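Long-range contacts in CCMAN5 (Cellulosimicrobium cellulans, PDB 2XSG), which hydrolyses alpha-mannosides as a family GH92 glycosidase, an activity used for mannose-6-phosphate modification of yeast-produced human lysosomal enzymes: residues A[26-31]-A[39-44]; A[174-179]-A[226-231]; A[406-411]-A[462-467]; A[725-730]-A[743-748]. One frame throughout, in Å; residues are numbered along the deposited sequence.

Contact 1. Residues A[26-31]-A[39-44]; sequences DMPAAQ and VNPRTT
Ala30 and Val39 form one antiparallel bridge, a hydrogen-bonded pair, at the point where the loop 26-31 turns past the start of strand 40-44. Both bonds are 3.0 Å long but unequal in shape: Val39 N to Ala30 O is nearly straight (175°), with the donor in the carbonyl plane, whereas Ala30 N to Val39 O is bent to 146° and its donor stands above the plane of the acceptor. Val39 O also receives a CA-H...O contact from Ala29 CA at 3.3 Å.

Apolar packing flanks the bridge. The rings of Pro28 and Pro41 meet CG to CG at 3.8 Å, and the side chains of Ala30 and Val39 both rest on Val138 of strand 133-140. Beside the bridge, the Asn40 side chain lies against Met27, Pro28 and Ala29. Its CG is anti to the backbone N (chi1 -160°), which carries the amide over to these residues, while its CB sits 3.5 Å from Ala29 CB. An alanine here would retain that CB contact but remove the amide, and is likely to leave a gap over Met27 CB, the Pro28 ring and the Ala29 backbone.

Every touching residue is buried. The arrangement is an isolated bridge that fastens an irregular loop to the outer strand 40-44 of the small antiparallel sheet formed with strands 58-63 and 99-100, in the N-terminal domain of a GH92 enzyme.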
# COMPACT_ATOMS: atom_id res chain seq x y z
N ASP A 26 7.23 3.95 5.06
CA ASP A 26 7.77 3.34 3.85
C ASP A 26 9.25 3.03 3.99
O ASP A 26 9.91 3.46 4.94
CB ASP A 26 7.52 4.26 2.65
CG ASP A 26 6.10 4.15 2.12
OD1 ASP A 26 5.53 3.01 2.10
OD2 ASP A 26 5.55 5.19 1.74
N MET A 27 9.77 2.28 3.03
CA MET A 27 11.13 1.76 3.11
C MET A 27 12.00 2.23 1.94
O MET A 27 11.51 2.39 0.83
CB MET A 27 11.10 0.23 3.16
CG MET A 27 10.60 -0.43 1.87
SD MET A 27 10.27 -2.19 2.11
CE MET A 27 8.66 -2.09 2.93
N PRO A 28 13.31 2.42 2.18
CA PRO A 28 14.22 2.66 1.06
C PRO A 28 14.71 1.35 0.41
O PRO A 28 15.56 1.39 -0.48
CB PRO A 28 15.38 3.38 1.73
CG PRO A 28 15.46 2.72 3.09
CD PRO A 28 14.02 2.43 3.48
N ALA A 29 14.17 0.22 0.84
CA ALA A 29 14.61 -1.13 0.40
C ALA A 29 14.77 -1.30 -1.11
O ALA A 29 13.95 -0.81 -1.90
CB ALA A 29 13.65 -2.19 0.93
N ALA A 30 15.81 -2.03 -1.49
CA ALA A 30 15.97 -2.41 -2.89
C ALA A 30 14.88 -3.42 -3.25
O ALA A 30 14.72 -4.44 -2.57
CB ALA A 30 17.36 -3.01 -3.15
N GLN A 31 14.09 -3.11 -4.27
CA GLN A 31 13.01 -4.01 -4.68
C GLN A 31 12.62 -3.85 -6.14
O GLN A 31 12.75 -2.76 -6.71
CB GLN A 31 11.79 -3.86 -3.75
CG GLN A 31 11.27 -2.44 -3.54
CD GLN A 31 10.36 -2.35 -2.34
OE1 GLN A 31 10.35 -3.26 -1.52
NE2 GLN A 31 9.62 -1.26 -2.20
N VAL A 39 14.99 -5.74 0.08
CA VAL A 39 16.27 -5.78 0.77
C VAL A 39 16.42 -4.43 1.47
O VAL A 39 16.88 -3.45 0.87
CB VAL A 39 17.44 -6.07 -0.17
CG1 VAL A 39 18.65 -6.53 0.62
CG2 VAL A 39 17.05 -7.12 -1.21
N ASN A 40 16.00 -4.41 2.73
CA ASN A 40 15.86 -3.17 3.50
C ASN A 40 16.96 -3.04 4.53
O ASN A 40 17.11 -3.94 5.37
CB ASN A 40 14.51 -3.13 4.23
CG ASN A 40 14.09 -1.72 4.64
OD1 ASN A 40 13.54 -1.52 5.72
ND2 ASN A 40 14.36 -0.73 3.78
N PRO A 41 17.72 -1.92 4.48
CA PRO A 41 18.64 -1.66 5.57
C PRO A 41 17.85 -1.59 6.88
O PRO A 41 16.69 -1.21 6.85
CB PRO A 41 19.20 -0.26 5.22
CG PRO A 41 18.17 0.35 4.28
CD PRO A 41 17.72 -0.83 3.49
N ARG A 42 18.48 -1.96 8.00
CA ARG A 42 17.84 -1.85 9.31
C ARG A 42 18.55 -0.86 10.21
O ARG A 42 19.70 -1.08 10.59
CB ARG A 42 17.82 -3.22 10.01
CG ARG A 42 16.85 -3.30 11.20
CD ARG A 42 16.57 -4.78 11.53
NE ARG A 42 15.40 -4.97 12.40
CZ ARG A 42 14.13 -4.95 12.00
NH1 ARG A 42 13.84 -4.69 10.73
NH2 ARG A 42 13.14 -5.15 12.88
N THR A 43 17.87 0.21 10.60
CA THR A 43 18.51 1.18 11.49
C THR A 43 18.50 0.69 12.94
O THR A 43 17.74 -0.21 13.30
CB THR A 43 17.92 2.61 11.39
OG1 THR A 43 16.54 2.61 11.74
CG2 THR A 43 18.09 3.16 9.98
N THR A 44 19.34 1.29 13.78
CA THR A 44 19.36 0.97 15.21
C THR A 44 19.79 2.22 15.97
O THR A 44 20.58 3.01 15.45
CB THR A 44 20.31 -0.23 15.49
OG1 THR A 44 20.41 -0.45 16.89
CG2 THR A 44 21.71 0.01 14.88

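Contact 2. Residues A[174-179]-A[226-231]; sequences SVQVET and ATAQDG
Val175 and Gln229, a hydrogen-bonded pair of the antiparallel strands 174-179 and 228-231, lie side by side and point the same way; the segment axes come within 4.7 Å. Val175 CG1 occupies the position between its backbone N and carbonyl carbon (chi1 58°), which turns it across the strand boundary onto Gln229 CB at 3.8 Å. Beyond that contact the Gln229 chain bends at chi2 and turns its amide away, where NE2 bonds to Thr216 OG1.

Gln176 behaves differently on the sheet face it shares with Ala228. CG is anti to the backbone N, and a bend at chi2 (77°) folds the carboxamide back across the strand boundary, placing OE1 3.5 Å from Ala228 CB. Its NE2 donates to a water at 2.6 Å, and the same water lies 2.6 Å from Thr227 OG1, bridging the two side chains at the exposed surface. On this face too, Ser174 CB lies near the Asp230 carboxylate, but Ser174 OG is held by Gln190 N.

The backbone supplies reciprocal bonds between Val175 and Gln229, and Val177 N donates to Thr227 O at 2.7 Å. Val177 itself is buried against Val185, Leu187, Val214 and Thr216.

Alternation of a buried face with a solvent-facing polar one is characteristic of antiparallel sheet in a beta-sandwich; here the short strand 228-231 borders strand 169-179 in the N-terminal domain, whose sequence family belongs to the galactose mutarotase-like clan.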
# COMPACT_ATOMS: atom_id res chain seq x y z
N SER A 174 14.49 -22.17 10.45
CA SER A 174 15.47 -23.26 10.29
C SER A 174 16.57 -22.84 9.35
O SER A 174 16.40 -21.94 8.52
CB SER A 174 14.82 -24.54 9.77
OG SER A 174 14.37 -24.35 8.43
N VAL A 175 17.70 -23.53 9.48
CA VAL A 175 18.83 -23.30 8.60
C VAL A 175 19.58 -24.62 8.39
O VAL A 175 19.82 -25.35 9.35
CB VAL A 175 19.73 -22.13 9.11
CG1 VAL A 175 20.27 -22.43 10.54
CG2 VAL A 175 20.88 -21.83 8.11
N GLN A 176 19.85 -24.95 7.14
CA GLN A 176 20.70 -26.07 6.78
C GLN A 176 21.88 -25.50 6.00
O GLN A 176 21.68 -24.70 5.07
CB GLN A 176 19.89 -27.05 5.93
CG GLN A 176 20.64 -28.32 5.50
CD GLN A 176 20.76 -29.31 6.63
OE1 GLN A 176 19.77 -29.73 7.22
NE2 GLN A 176 21.99 -29.68 6.95
N VAL A 177 23.08 -25.91 6.38
CA VAL A 177 24.31 -25.51 5.71
C VAL A 177 24.86 -26.57 4.74
O VAL A 177 24.89 -27.75 5.07
CB VAL A 177 25.42 -25.20 6.76
CG1 VAL A 177 26.68 -24.73 6.09
CG2 VAL A 177 24.94 -24.15 7.72
N GLU A 178 25.30 -26.13 3.56
CA GLU A 178 25.99 -26.99 2.57
C GLU A 178 27.26 -26.30 2.12
O GLU A 178 27.23 -25.13 1.74
CB GLU A 178 25.12 -27.16 1.31
CG GLU A 178 24.09 -28.26 1.38
CD GLU A 178 24.74 -29.63 1.38
OE1 GLU A 178 25.43 -29.96 0.37
OE2 GLU A 178 24.57 -30.37 2.38
N THR A 179 28.38 -27.02 2.14
CA THR A 179 29.62 -26.52 1.55
C THR A 179 29.87 -27.29 0.26
O THR A 179 29.91 -28.51 0.27
CB THR A 179 30.82 -26.67 2.51
OG1 THR A 179 30.55 -25.97 3.73
CG2 THR A 179 32.09 -26.10 1.88
N ALA A 226 27.70 -27.56 14.02
CA ALA A 226 26.60 -28.33 13.39
C ALA A 226 26.01 -27.62 12.18
O ALA A 226 25.89 -26.39 12.17
CB ALA A 226 25.49 -28.67 14.41
N THR A 227 25.62 -28.39 11.18
CA THR A 227 25.22 -27.83 9.89
C THR A 227 23.71 -27.63 9.76
O THR A 227 23.23 -27.21 8.71
CB THR A 227 25.69 -28.74 8.74
OG1 THR A 227 25.29 -30.09 9.02
CG2 THR A 227 27.22 -28.67 8.57
N ALA A 228 22.96 -27.96 10.82
CA ALA A 228 21.48 -27.88 10.81
C ALA A 228 20.93 -27.32 12.12
O ALA A 228 21.41 -27.67 13.20
CB ALA A 228 20.85 -29.26 10.53
N GLN A 229 19.94 -26.44 12.01
CA GLN A 229 19.20 -25.95 13.17
C GLN A 229 17.74 -25.84 12.80
O GLN A 229 17.40 -25.60 11.64
CB GLN A 229 19.70 -24.56 13.63
CG GLN A 229 21.19 -24.46 14.00
CD GLN A 229 21.56 -25.13 15.33
OE1 GLN A 229 20.71 -25.42 16.14
NE2 GLN A 229 22.85 -25.33 15.55
N ASP A 230 16.88 -26.00 13.80
CA ASP A 230 15.44 -25.92 13.60
C ASP A 230 14.79 -25.54 14.93
O ASP A 230 14.85 -26.29 15.89
CB ASP A 230 14.93 -27.28 13.12
CG ASP A 230 13.51 -27.22 12.61
OD1 ASP A 230 12.91 -26.12 12.55
OD2 ASP A 230 12.99 -28.31 12.25
N GLY A 231 14.17 -24.36 14.98
CA GLY A 231 13.62 -23.87 16.25
C GLY A 231 12.92 -22.55 16.04
O GLY A 231 12.08 -22.43 15.16
O HOH W 1 23.01 -31.29 8.69

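Contact 3. Residues A[406-411]-A[462-467]; sequences WERSSV and GYDQYG
Val411 and Gly467 bring their backbones together, CA to CA at 4.3 Å, where the first turn of helix 409-418 meets helix 455-474. A CB on Gly467 would run into Ser410 O and Val411 N, so this approach depends on glycine. Before the helix, Trp406 to Ser409 make a type II turn, with Arg408 at the N-cap and at positive phi (79°); Trp406 O accepts both Ser409 N, which closes the turn, and Ser409 OG.

Bends at chi2 and chi3 swing the Arg408 guanidinium side-on to Asp464. NE bonds to OD1 and NH2 to OD2, each at 2.8 Å, completing a salt bridge; the guanidinium and carboxylate planes are 41° apart, and Glu407 CB covers one guanidinium face. The remaining nitrogen, NH1, reaches Gln460 OE1. A methionine in place of Arg408 would lack these nitrogens and would probably leave the buried Asp464 carboxylate without its charged mate. One water links Arg408 N to Asp464 OD2. Ser410 OG donates to Asp464 O at 2.8 Å, in the carbonyl plane and on a lone pair. Val411 CG2 touches Tyr463 CD1 at 3.6 Å.

Around this buried joint, Trp354 and Phe357 of helix 353-366 pack on Arg408, Val438 of helix 427-438 covers Ser410 and Asp464, and Tyr463 OH bonds to Ala682 O, in the loop between strands 677-678 and 686-689.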
# COMPACT_ATOMS: atom_id res chain seq x y z
N TRP A 406 -8.39 -8.58 4.94
CA TRP A 406 -9.06 -8.90 3.68
C TRP A 406 -10.43 -8.28 3.50
O TRP A 406 -11.08 -8.51 2.49
CB TRP A 406 -9.15 -10.43 3.51
CG TRP A 406 -7.82 -11.13 3.67
CD1 TRP A 406 -6.87 -11.35 2.70
CD2 TRP A 406 -7.27 -11.67 4.89
NE1 TRP A 406 -5.78 -12.00 3.23
CE2 TRP A 406 -6.00 -12.21 4.57
CE3 TRP A 406 -7.74 -11.74 6.21
CZ2 TRP A 406 -5.19 -12.82 5.53
CZ3 TRP A 406 -6.93 -12.35 7.17
CH2 TRP A 406 -5.67 -12.87 6.83
N GLU A 407 -10.88 -7.48 4.46
CA GLU A 407 -12.19 -6.82 4.34
C GLU A 407 -12.24 -5.98 3.08
O GLU A 407 -11.23 -5.42 2.67
CB GLU A 407 -12.50 -5.94 5.55
CG GLU A 407 -12.53 -6.65 6.90
CD GLU A 407 -11.22 -6.51 7.68
OE1 GLU A 407 -10.15 -6.29 7.07
OE2 GLU A 407 -11.28 -6.62 8.92
N ARG A 408 -13.44 -5.86 2.49
CA ARG A 408 -13.68 -5.07 1.26
C ARG A 408 -13.25 -5.81 -0.01
O ARG A 408 -13.40 -5.26 -1.10
CB ARG A 408 -13.05 -3.66 1.29
CG ARG A 408 -13.33 -2.78 2.51
CD ARG A 408 -14.81 -2.44 2.73
NE ARG A 408 -15.47 -3.42 3.60
CZ ARG A 408 -15.42 -3.41 4.93
NH1 ARG A 408 -14.74 -2.48 5.59
NH2 ARG A 408 -16.06 -4.36 5.62
N SER A 409 -12.72 -7.03 0.13
CA SER A 409 -12.38 -7.84 -1.07
C SER A 409 -13.55 -7.94 -2.05
O SER A 409 -13.33 -7.94 -3.26
CB SER A 409 -11.93 -9.26 -0.68
OG SER A 409 -10.65 -9.26 -0.06
N SER A 410 -14.78 -8.05 -1.54
CA SER A 410 -15.97 -8.16 -2.43
C SER A 410 -16.11 -6.94 -3.34
O SER A 410 -16.61 -7.04 -4.47
CB SER A 410 -17.27 -8.37 -1.62
OG SER A 410 -17.66 -7.18 -0.94
N VAL A 411 -15.66 -5.80 -2.84
CA VAL A 411 -15.74 -4.53 -3.57
C VAL A 411 -14.71 -4.54 -4.68
O VAL A 411 -15.00 -4.13 -5.80
CB VAL A 411 -15.52 -3.33 -2.62
CG1 VAL A 411 -15.48 -2.00 -3.39
CG2 VAL A 411 -16.65 -3.31 -1.54
N GLY A 462 -22.81 -2.46 4.20
CA GLY A 462 -23.56 -1.91 3.08
C GLY A 462 -22.71 -1.93 1.83
O GLY A 462 -23.15 -2.40 0.78
N TYR A 463 -21.48 -1.42 1.93
CA TYR A 463 -20.57 -1.41 0.79
C TYR A 463 -20.16 -2.85 0.38
O TYR A 463 -20.10 -3.17 -0.80
CB TYR A 463 -19.35 -0.55 1.09
CG TYR A 463 -18.75 0.16 -0.11
CD1 TYR A 463 -18.80 -0.40 -1.39
CD2 TYR A 463 -18.10 1.39 0.04
CE1 TYR A 463 -18.26 0.25 -2.50
CE2 TYR A 463 -17.53 2.05 -1.07
CZ TYR A 463 -17.62 1.46 -2.34
OH TYR A 463 -17.07 2.09 -3.44
N ASP A 464 -19.88 -3.71 1.36
CA ASP A 464 -19.58 -5.12 1.09
C ASP A 464 -20.69 -5.80 0.31
O ASP A 464 -20.41 -6.55 -0.63
CB ASP A 464 -19.36 -5.90 2.38
CG ASP A 464 -17.98 -5.67 2.97
OD1 ASP A 464 -17.06 -5.26 2.22
OD2 ASP A 464 -17.83 -5.92 4.17
N GLN A 465 -21.93 -5.54 0.72
CA GLN A 465 -23.10 -6.15 0.09
C GLN A 465 -23.35 -5.61 -1.31
O GLN A 465 -23.70 -6.39 -2.23
CB GLN A 465 -24.34 -6.02 0.97
CG GLN A 465 -24.30 -6.86 2.24
CD GLN A 465 -25.54 -6.64 3.10
OE1 GLN A 465 -26.01 -5.52 3.22
NE2 GLN A 465 -26.08 -7.71 3.68
N TYR A 466 -23.15 -4.31 -1.50
CA TYR A 466 -23.13 -3.78 -2.86
C TYR A 466 -22.14 -4.59 -3.73
O TYR A 466 -22.49 -5.02 -4.83
CB TYR A 466 -22.82 -2.26 -2.94
CG TYR A 466 -22.46 -1.86 -4.36
CD1 TYR A 466 -23.45 -1.78 -5.35
CD2 TYR A 466 -21.13 -1.65 -4.73
CE1 TYR A 466 -23.10 -1.47 -6.68
CE2 TYR A 466 -20.78 -1.34 -6.04
CZ TYR A 466 -21.77 -1.25 -7.01
OH TYR A 466 -21.41 -0.94 -8.29
N GLY A 467 -20.91 -4.78 -3.25
CA GLY A 467 -19.89 -5.51 -4.01
C GLY A 467 -20.27 -6.96 -4.30
O GLY A 467 -20.14 -7.44 -5.42
O HOH W 2 -15.50 -7.44 4.11
O HOH W 3 -15.85 -7.75 1.15

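Contact 4. Residues A[725-730]-A[743-748]; sequences TLDGAT and GGADLA
Asp727 OD1 takes the backbone N of Asp746 at 2.7 Å in an almost straight bond (174°), met nearly end-on to the carboxylate C-O. In return, Asp727 N donates to Asp746 O at 2.9 Å, so Asp727 meets both the N-H and the C=O of Asp746, one with its side chain and one with its backbone. Farther along, Thr725 and Ala748 exchange backbone bonds as a hydrogen-bonded antiparallel pair. On one face Leu726 CD1 packs on Ala745 CB at 3.8 Å; on the other Thr725 OG1 lies 3.6 Å from Ala748 CB.

A water forms the next shell, donating to Asp746 O at 2.7 Å, accepting from Gly728 N and bonding to Thr725 OG1. The type I' turn from Leu726 to Ala729 fixes Asp727 at positive phi. Gly744, in a Schellman motif, ends helix 738-742 and leads the chain into strand 746-752. The Phe731 side chain touches both Leu726 and Leu747, while strand 706-712 flanks strand 746-752.

Chemically, a carboxylate extends the sheet's backbone bonding by one more N-H. Asp727 OD1 is 4.1 Å from Asp746 OD1, a like-charge approach probably eased by that N-H and by solvent, since both residues are exposed.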
# COMPACT_ATOMS: atom_id res chain seq x y z
N THR A 725 -12.85 19.02 -23.70
CA THR A 725 -13.27 18.17 -24.83
C THR A 725 -12.88 16.71 -24.61
O THR A 725 -11.88 16.42 -23.93
CB THR A 725 -12.71 18.61 -26.21
OG1 THR A 725 -11.28 18.53 -26.23
CG2 THR A 725 -13.16 20.01 -26.61
N LEU A 726 -13.66 15.81 -25.20
CA LEU A 726 -13.38 14.38 -25.22
C LEU A 726 -13.32 13.93 -26.68
O LEU A 726 -14.33 14.01 -27.40
CB LEU A 726 -14.46 13.59 -24.47
CG LEU A 726 -14.25 12.06 -24.40
CD1 LEU A 726 -12.93 11.69 -23.68
CD2 LEU A 726 -15.45 11.34 -23.76
N ASP A 727 -12.14 13.51 -27.11
CA ASP A 727 -11.89 13.13 -28.52
C ASP A 727 -12.42 14.22 -29.46
O ASP A 727 -13.14 13.92 -30.43
CB ASP A 727 -12.54 11.78 -28.83
CG ASP A 727 -11.92 10.63 -28.05
OD1 ASP A 727 -10.76 10.74 -27.60
OD2 ASP A 727 -12.58 9.58 -27.90
N GLY A 728 -12.08 15.47 -29.15
CA GLY A 728 -12.41 16.63 -30.00
C GLY A 728 -13.77 17.29 -29.78
O GLY A 728 -13.99 18.40 -30.26
N ALA A 729 -14.66 16.63 -29.05
CA ALA A 729 -16.04 17.09 -28.90
C ALA A 729 -16.30 17.64 -27.50
O ALA A 729 -15.75 17.11 -26.53
CB ALA A 729 -17.02 15.93 -29.20
N THR A 730 -17.12 18.69 -27.42
CA THR A 730 -17.44 19.34 -26.14
C THR A 730 -17.84 18.31 -25.09
O THR A 730 -18.69 17.46 -25.34
CB THR A 730 -18.58 20.39 -26.28
OG1 THR A 730 -18.22 21.32 -27.29
CG2 THR A 730 -18.77 21.17 -24.97
N GLY A 743 -9.61 2.76 -23.53
CA GLY A 743 -9.87 2.88 -24.96
C GLY A 743 -8.95 3.86 -25.70
O GLY A 743 -8.91 3.87 -26.93
N GLY A 744 -8.20 4.66 -24.95
CA GLY A 744 -7.17 5.52 -25.54
C GLY A 744 -7.72 6.88 -25.94
O GLY A 744 -7.31 7.45 -26.94
N ALA A 745 -8.64 7.40 -25.14
CA ALA A 745 -9.27 8.68 -25.43
C ALA A 745 -8.32 9.89 -25.24
O ALA A 745 -7.30 9.79 -24.56
CB ALA A 745 -10.52 8.86 -24.58
N ASP A 746 -8.68 11.01 -25.88
CA ASP A 746 -8.01 12.29 -25.67
C ASP A 746 -8.92 13.17 -24.84
O ASP A 746 -9.90 13.72 -25.36
CB ASP A 746 -7.71 13.00 -27.00
CG ASP A 746 -6.66 12.29 -27.82
OD1 ASP A 746 -7.00 11.80 -28.90
OD2 ASP A 746 -5.49 12.22 -27.38
N LEU A 747 -8.60 13.31 -23.56
CA LEU A 747 -9.36 14.19 -22.68
C LEU A 747 -8.55 15.47 -22.49
O LEU A 747 -7.47 15.45 -21.91
CB LEU A 747 -9.63 13.50 -21.34
CG LEU A 747 -10.41 14.21 -20.22
CD1 LEU A 747 -11.86 14.45 -20.62
CD2 LEU A 747 -10.36 13.38 -18.95
N ALA A 748 -9.08 16.58 -23.01
CA ALA A 748 -8.36 17.84 -23.01
C ALA A 748 -9.07 18.88 -22.17
O ALA A 748 -10.19 19.27 -22.48
CB ALA A 748 -8.20 18.35 -24.43
O HOH W 4 -10.35 15.91 -26.92

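How the contacts relate
The four contacts follow one another along the chain without nesting or crossing. Contact 1 closes a short loop that has no helix or strand between its segments. Contact 2 spans a longer, strand-rich excursion; contacts 1 and 2 both lie in the N-terminal domain, their nearest atoms about 17 Å apart. Contact 3 opens after the chain has entered the helical catalytic domain and encloses mainly helix, joining two helices on the opposite side of the chain's centre from contact 1. Contact 4 closes the last loop, around a short strand and helix 738-742, in the mixed sheet near the C terminus. Contacts 2 and 4 are the most widely separated, with centres 62 Å apart.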